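Local coordinates for protein glucose-1-phosphate uridylyltransferase (Sphingomonas elodea, PDB 2UX8) that probably catalyses the transfer of a uridylyl group from UTP to alpha-D-glucose 1-phosphate, giving UDP-glucose and diphosphate, at residues Tyr82-Glu85 with Ala86-Ala90; Asp173-Thr176 with His177-Ile181; Asp266-Gly269 with Phe270-Asn274. All coordinates share one frame; numbering follows the deposited sequence.

In the fold
The three contacts follow one another along the chain, and none touches another. Contact 1 is the most peripheral: two turns of helix 82-89, its centre about 31 Å from the centre of the chain, meeting other subunits. Contact 2, a loop ahead of strand 181-188, runs from exposed Asp-174 and His-177 to buried Thr-176, Tyr-179 and Ile-181, and is the only one of the three that touches the sugar phosphate, through one hydrogen bond. Contact 3 starts helix 267-279, with four buried residues and none exposed among those touching. Contacts 1 and 3 share helical backbone bonding and a charged link to the second subunit; contact 2 has fewer backbone bonds, one weak, and mixes ring edges against backbone oxygens with an apolar pair.

Contact 1: Tyr82-Glu85 with Ala86-Ala90; sequences YELE and ATMAA
Ala-86, Thr-87, Met-88 and Ala-89 each send their backbone N-H four residues back, to the carbonyl oxygens of Tyr-82, Glu-83, Leu-84 and Glu-85, which makes two regular alpha-helical turns. Glu-83 O accepts two bonds. One comes from Thr-87 N at 2.8 Å, the other from the hydroxyl Thr-87 OG1 at 2.9 Å. The hydroxyl approaches from above the carbonyl plane, 41° out of it. It gets there because OG1 sits beside its own backbone N (chi1 -61°), folded back along the helix, while the methyl CG2 takes the position anti to that nitrogen. Two bonds thus grip one oxygen, and the side-chain bond fixes the rotation of Thr-87. Glu-83 CG passes obliquely by this hydroxyl, 4.2 Å from Thr-87 OG1, and the extended chain carries the carboxylate outward to a salt bridge with Arg-69 of the second subunit. One residue further round, Leu-84 CD1 lies 4.2 Å from Met-88 CG, an apolar contact across one turn. The same methionine CG leans over Leu-84 O at 3.5 Å, and the chain then bends at its sulfur. Leu-84 and Met-88 both pack on Leu-29 of the second subunit, and Met-88 also meets Lys-93 and Leu-95 of its own chain. The alanines are simpler: Ala-86 CB rests 3.4 Å from Glu-83 O and packs on Tyr-82 of a third subunit, and Ala-89 CB rests 3.4 Å from Glu-85 O. A threonine bonded through its hydroxyl to the carbonyl four residues earlier is a familiar alpha-helical motif, and here it belongs to a peripheral helix that takes part in tetramer assembly.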
# COMPACT_ATOMS: atom_id res chain seq x y z
N TYR C 82 -13.69 -5.73 -3.41
CA TYR C 82 -14.15 -6.01 -4.76
C TYR C 82 -13.93 -7.40 -5.34
O TYR C 82 -14.89 -8.10 -5.63
CB TYR C 82 -13.58 -4.96 -5.71
CG TYR C 82 -14.45 -4.78 -6.92
CD1 TYR C 82 -15.56 -3.93 -6.88
CD2 TYR C 82 -14.22 -5.51 -8.08
CE1 TYR C 82 -16.41 -3.82 -7.98
CE2 TYR C 82 -15.07 -5.40 -9.18
CZ TYR C 82 -16.16 -4.56 -9.12
OH TYR C 82 -17.01 -4.46 -10.20
N GLU C 83 -12.68 -7.81 -5.52
CA GLU C 83 -12.41 -9.13 -6.11
C GLU C 83 -12.92 -10.27 -5.25
O GLU C 83 -13.42 -11.27 -5.77
CB GLU C 83 -10.92 -9.31 -6.37
CG GLU C 83 -10.60 -10.56 -7.18
CD GLU C 83 -9.13 -10.67 -7.54
OE1 GLU C 83 -8.58 -9.67 -8.03
OE2 GLU C 83 -8.53 -11.74 -7.32
N LEU C 84 -12.81 -10.12 -3.94
CA LEU C 84 -13.27 -11.14 -3.01
C LEU C 84 -14.76 -11.41 -3.17
O LEU C 84 -15.19 -12.54 -3.35
CB LEU C 84 -13.03 -10.69 -1.58
CG LEU C 84 -13.60 -11.59 -0.48
CD1 LEU C 84 -13.00 -12.99 -0.55
CD2 LEU C 84 -13.31 -10.95 0.85
N GLU C 85 -15.55 -10.34 -3.09
CA GLU C 85 -17.00 -10.46 -3.23
C GLU C 85 -17.38 -11.07 -4.58
O GLU C 85 -18.38 -11.78 -4.69
CB GLU C 85 -17.69 -9.09 -3.10
CG GLU C 85 -17.49 -8.41 -1.75
CD GLU C 85 -18.53 -7.33 -1.46
OE1 GLU C 85 -19.41 -7.10 -2.32
OE2 GLU C 85 -18.45 -6.72 -0.36
N ALA C 86 -16.57 -10.79 -5.60
CA ALA C 86 -16.83 -11.33 -6.93
C ALA C 86 -16.54 -12.82 -6.92
O ALA C 86 -17.32 -13.62 -7.42
CB ALA C 86 -15.95 -10.64 -7.95
N THR C 87 -15.41 -13.18 -6.33
CA THR C 87 -15.00 -14.58 -6.23
C THR C 87 -16.05 -15.41 -5.50
O THR C 87 -16.39 -16.51 -5.92
CB THR C 87 -13.70 -14.73 -5.45
OG1 THR C 87 -12.66 -14.01 -6.11
CG2 THR C 87 -13.30 -16.18 -5.33
N MET C 88 -16.54 -14.89 -4.39
CA MET C 88 -17.54 -15.59 -3.61
C MET C 88 -18.84 -15.77 -4.37
O MET C 88 -19.46 -16.83 -4.32
CB MET C 88 -17.82 -14.84 -2.31
CG MET C 88 -16.68 -14.91 -1.33
SD MET C 88 -17.11 -14.08 0.18
CE MET C 88 -17.85 -15.44 1.10
N ALA C 89 -19.26 -14.71 -5.05
CA ALA C 89 -20.48 -14.76 -5.84
C ALA C 89 -20.32 -15.85 -6.91
O ALA C 89 -21.27 -16.57 -7.21
CB ALA C 89 -20.72 -13.41 -6.49
N ALA C 90 -19.13 -15.96 -7.48
CA ALA C 90 -18.85 -16.95 -8.51
C ALA C 90 -18.83 -18.35 -7.91
O ALA C 90 -18.57 -19.33 -8.60
CB ALA C 90 -17.50 -16.66 -9.16

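Contact 2: Asp173-Thr176 with His177-Ile181; sequences DDQT and HRYGI. With G1P (1-O-phosphono-alpha-D-glucopyranose), chain K.
Gln-175 and Arg-178 lie side by side and point the same way, yet their flat ends are set almost crosswise, the amide and guanidinium planes 78° apart. Gln-175 NE2 rests against the aliphatic part of the arginine, 3.3 Å from Arg-178 CD, and does not pair with the guanidinium group. Arg-178 CG, beside its own backbone N (chi1 -42°), covers one face of the His-177 ring near the rim. The edge of that imidazole faces the backbone, with His-177 CD2 3.4 Å from Asp-174 O in the ring plane. Tyr-179 also comes in edge-on: its CD1 is 3.2 Å from Gln-175 O, and the phenol and glutamine amide planes stand 75° apart. Two overlapping type I turns produce this clustering, one closed by Arg-178 N to Gln-175 O (3.1 Å) and the next by a weak bond from Tyr-179 N to Thr-176 O. They form the loop between strands 164-170 and 181-188, part of the sugar-phosphate site of this GT-A-type nucleotidyltransferase. Gly-180 N gives a nearly straight hydrogen bond to G1P O4 at 3.0 Å, with Tyr-179 CB alongside the same hydroxyl. Glu-199 and Val-212 supply further bonds to the ligand. Away from the sugar, Thr-176 and Ile-181 cross at about a right angle, the methyl Thr-176 CG2 meeting Ile-181 CG1, and Thr-176 packs further on Val-171, Pro-201 and Ala-206.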
# COMPACT_ATOMS: atom_id res chain seq x y z
N ASP C 173 -2.60 -5.82 43.37
CA ASP C 173 -1.69 -4.81 43.88
C ASP C 173 -0.40 -4.63 43.07
O ASP C 173 0.03 -3.50 42.83
CB ASP C 173 -1.34 -5.11 45.35
CG ASP C 173 -2.51 -4.87 46.29
OD1 ASP C 173 -3.53 -4.32 45.85
OD2 ASP C 173 -2.40 -5.23 47.48
N ASP C 174 0.22 -5.73 42.65
CA ASP C 174 1.46 -5.64 41.88
C ASP C 174 1.21 -5.24 40.44
O ASP C 174 2.14 -5.19 39.63
CB ASP C 174 2.24 -6.96 41.94
CG ASP C 174 1.45 -8.10 42.54
OD1 ASP C 174 0.65 -7.86 43.47
OD2 ASP C 174 1.64 -9.26 42.11
N GLN C 175 -0.05 -4.94 40.12
CA GLN C 175 -0.45 -4.57 38.77
C GLN C 175 -0.79 -3.09 38.62
O GLN C 175 -0.80 -2.55 37.52
CB GLN C 175 -1.69 -5.37 38.38
CG GLN C 175 -1.54 -6.08 37.07
CD GLN C 175 -0.45 -7.12 37.14
OE1 GLN C 175 -0.62 -8.16 37.77
NE2 GLN C 175 0.68 -6.83 36.51
N THR C 176 -1.09 -2.46 39.74
CA THR C 176 -1.49 -1.06 39.77
C THR C 176 -0.59 -0.03 39.08
O THR C 176 -1.07 0.97 38.56
CB THR C 176 -1.75 -0.61 41.22
OG1 THR C 176 -2.90 -1.30 41.72
CG2 THR C 176 -2.00 0.87 41.30
N HIS C 177 0.72 -0.27 39.07
CA HIS C 177 1.64 0.67 38.46
C HIS C 177 1.57 0.70 36.93
O HIS C 177 2.27 1.48 36.29
CB HIS C 177 3.07 0.34 38.89
CG HIS C 177 3.59 -0.94 38.31
ND1 HIS C 177 4.34 -0.97 37.16
CD2 HIS C 177 3.40 -2.23 38.68
CE1 HIS C 177 4.60 -2.23 36.84
NE2 HIS C 177 4.04 -3.01 37.75
N ARG C 178 0.72 -0.15 36.35
CA ARG C 178 0.60 -0.23 34.90
C ARG C 178 -0.63 0.49 34.35
O ARG C 178 -0.78 0.64 33.14
CB ARG C 178 0.51 -1.68 34.44
CG ARG C 178 1.45 -2.64 35.14
CD ARG C 178 1.12 -4.07 34.72
NE ARG C 178 1.46 -4.31 33.32
CZ ARG C 178 0.90 -5.25 32.57
NH1 ARG C 178 -0.03 -6.04 33.07
NH2 ARG C 178 1.29 -5.40 31.31
N TYR C 179 -1.53 0.91 35.23
CA TYR C 179 -2.74 1.56 34.77
C TYR C 179 -2.94 2.91 35.41
O TYR C 179 -2.16 3.33 36.27
CB TYR C 179 -3.97 0.72 35.11
CG TYR C 179 -3.92 -0.75 34.74
CD1 TYR C 179 -3.08 -1.64 35.40
CD2 TYR C 179 -4.77 -1.27 33.76
CE1 TYR C 179 -3.09 -3.01 35.10
CE2 TYR C 179 -4.79 -2.62 33.45
CZ TYR C 179 -3.95 -3.49 34.13
OH TYR C 179 -3.98 -4.83 33.84
N GLY C 180 -3.99 3.60 34.98
CA GLY C 180 -4.33 4.87 35.57
C GLY C 180 -5.19 4.42 36.73
O GLY C 180 -6.04 3.54 36.54
N ILE C 181 -4.99 4.97 37.92
CA ILE C 181 -5.78 4.53 39.05
C ILE C 181 -6.82 5.53 39.52
O ILE C 181 -6.57 6.74 39.53
CB ILE C 181 -4.86 4.14 40.22
CG1 ILE C 181 -4.05 2.91 39.82
CG2 ILE C 181 -5.67 3.84 41.47
CD1 ILE C 181 -4.90 1.69 39.48
C1 G1P K . -3.86 3.83 28.87
C2 G1P K . -4.25 4.88 29.93
C3 G1P K . -4.25 4.21 31.31
C4 G1P K . -5.29 3.10 31.28
C5 G1P K . -4.89 2.08 30.19
C6 G1P K . -5.93 0.96 30.13
O1 G1P K . -2.52 3.36 29.15
O2 G1P K . -3.29 5.94 29.91
O3 G1P K . -4.61 5.16 32.30
O4 G1P K . -5.32 2.45 32.56
O5 G1P K . -4.84 2.74 28.89
O6 G1P K . -5.58 0.01 29.12
P G1P K . -2.00 2.40 27.95
O1P G1P K . -2.05 3.11 26.65
O2P G1P K . -0.50 1.93 28.27
O3P G1P K . -2.93 1.08 27.86

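Contact 3: Asp266-Gly269 with Phe270-Asn274; sequences DKAG and FIQAN
The first turns of helix 267-279 are capped at their N-terminus by Asp-266, whose backbone O takes the N-H of Phe-270 at 3.1 Å and whose OD1 accepts a weak capping bond from Ala-268 N. Ile-271, Gln-272 and Ala-273 continue the pattern with backbone bonds to Lys-267, Ala-268 and Gly-269. The next acceptor, Phe-270 O, is gripped twice: Asn-274 N at 3.2 Å and Asn-274 ND2 at 2.9 Å reach it from opposite faces of its carbonyl plane. The same ND2 also sits over one face of the Phe-270 ring, 3.3 Å above the plane and offset toward the rim. The ring is turned to this position because CG stands opposite the backbone N (chi1 175°), on the carbonyl side. Gln-272 folds the other way, with CG beside its own N (chi1 -77°), and runs back along the helix over Ala-268. Its CG is 3.3 Å from Ala-268 O, the amide NE2 stands 4.1 Å from Ala-268 CB, and the side chain packs on Phe-291 of the second subunit. An alanine in place of Gln-272 would lose this amide arm, which would probably uncover the side of Ala-268 and open a gap against Phe-291. Lys-267 extends to a salt bridge with Asp-44 of that subunit, whose Ala-278 meets Ile-271. Within the chain, the Phe-270 ring meets Phe-28 edge to face and touches Leu-40, while Gln-272 and Ala-273 lie against Tyr-262 of strand 260-263, so the helix start is wedged between that strand and the partner subunit.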
# COMPACT_ATOMS: atom_id res chain seq x y z
N ASP C 266 -1.00 -8.47 25.75
CA ASP C 266 0.07 -9.41 26.03
C ASP C 266 -0.32 -10.79 25.49
O ASP C 266 -1.48 -11.18 25.50
CB ASP C 266 0.39 -9.46 27.52
CG ASP C 266 -0.45 -10.46 28.27
OD1 ASP C 266 0.01 -11.62 28.43
OD2 ASP C 266 -1.57 -10.10 28.68
N LYS C 267 0.67 -11.53 24.99
CA LYS C 267 0.45 -12.84 24.40
C LYS C 267 -0.47 -13.80 25.13
O LYS C 267 -1.30 -14.45 24.50
CB LYS C 267 1.78 -13.52 24.14
CG LYS C 267 2.72 -12.67 23.34
CD LYS C 267 4.04 -13.38 23.09
CE LYS C 267 5.07 -12.39 22.57
NZ LYS C 267 6.35 -13.06 22.21
N ALA C 268 -0.32 -13.92 26.45
CA ALA C 268 -1.17 -14.84 27.22
C ALA C 268 -2.64 -14.46 27.11
O ALA C 268 -3.50 -15.32 26.94
CB ALA C 268 -0.74 -14.85 28.68
N GLY C 269 -2.94 -13.17 27.20
CA GLY C 269 -4.32 -12.75 27.10
C GLY C 269 -4.87 -13.04 25.72
O GLY C 269 -6.00 -13.53 25.57
N PHE C 270 -4.07 -12.74 24.70
CA PHE C 270 -4.46 -12.96 23.32
C PHE C 270 -4.91 -14.41 23.14
O PHE C 270 -5.97 -14.68 22.57
CB PHE C 270 -3.28 -12.66 22.40
CG PHE C 270 -3.56 -12.97 20.97
CD1 PHE C 270 -4.43 -12.17 20.23
CD2 PHE C 270 -3.00 -14.09 20.38
CE1 PHE C 270 -4.74 -12.50 18.91
CE2 PHE C 270 -3.30 -14.43 19.06
CZ PHE C 270 -4.18 -13.64 18.32
N ILE C 271 -4.10 -15.34 23.63
CA ILE C 271 -4.43 -16.75 23.52
C ILE C 271 -5.67 -17.13 24.32
O ILE C 271 -6.53 -17.88 23.84
CB ILE C 271 -3.21 -17.61 23.91
CG1 ILE C 271 -2.25 -17.66 22.72
CG2 ILE C 271 -3.65 -19.01 24.31
CD1 ILE C 271 -0.83 -17.97 23.09
N GLN C 272 -5.78 -16.59 25.53
CA GLN C 272 -6.93 -16.88 26.37
C GLN C 272 -8.20 -16.38 25.71
O GLN C 272 -9.22 -17.07 25.73
CB GLN C 272 -6.74 -16.25 27.75
CG GLN C 272 -5.78 -17.02 28.62
CD GLN C 272 -5.32 -16.23 29.82
OE1 GLN C 272 -6.05 -15.39 30.33
NE2 GLN C 272 -4.11 -16.51 30.28
N ALA C 273 -8.15 -15.20 25.10
CA ALA C 273 -9.33 -14.67 24.43
C ALA C 273 -9.78 -15.60 23.31
O ALA C 273 -10.98 -15.90 23.19
CB ALA C 273 -9.05 -13.28 23.87
N ASN C 274 -8.83 -16.05 22.50
CA ASN C 274 -9.11 -16.95 21.38
C ASN C 274 -9.80 -18.22 21.87
O ASN C 274 -10.74 -18.71 21.25
CB ASN C 274 -7.81 -17.34 20.68
CG ASN C 274 -7.46 -16.41 19.54
OD1 ASN C 274 -7.91 -16.60 18.41
ND2 ASN C 274 -6.65 -15.38 19.82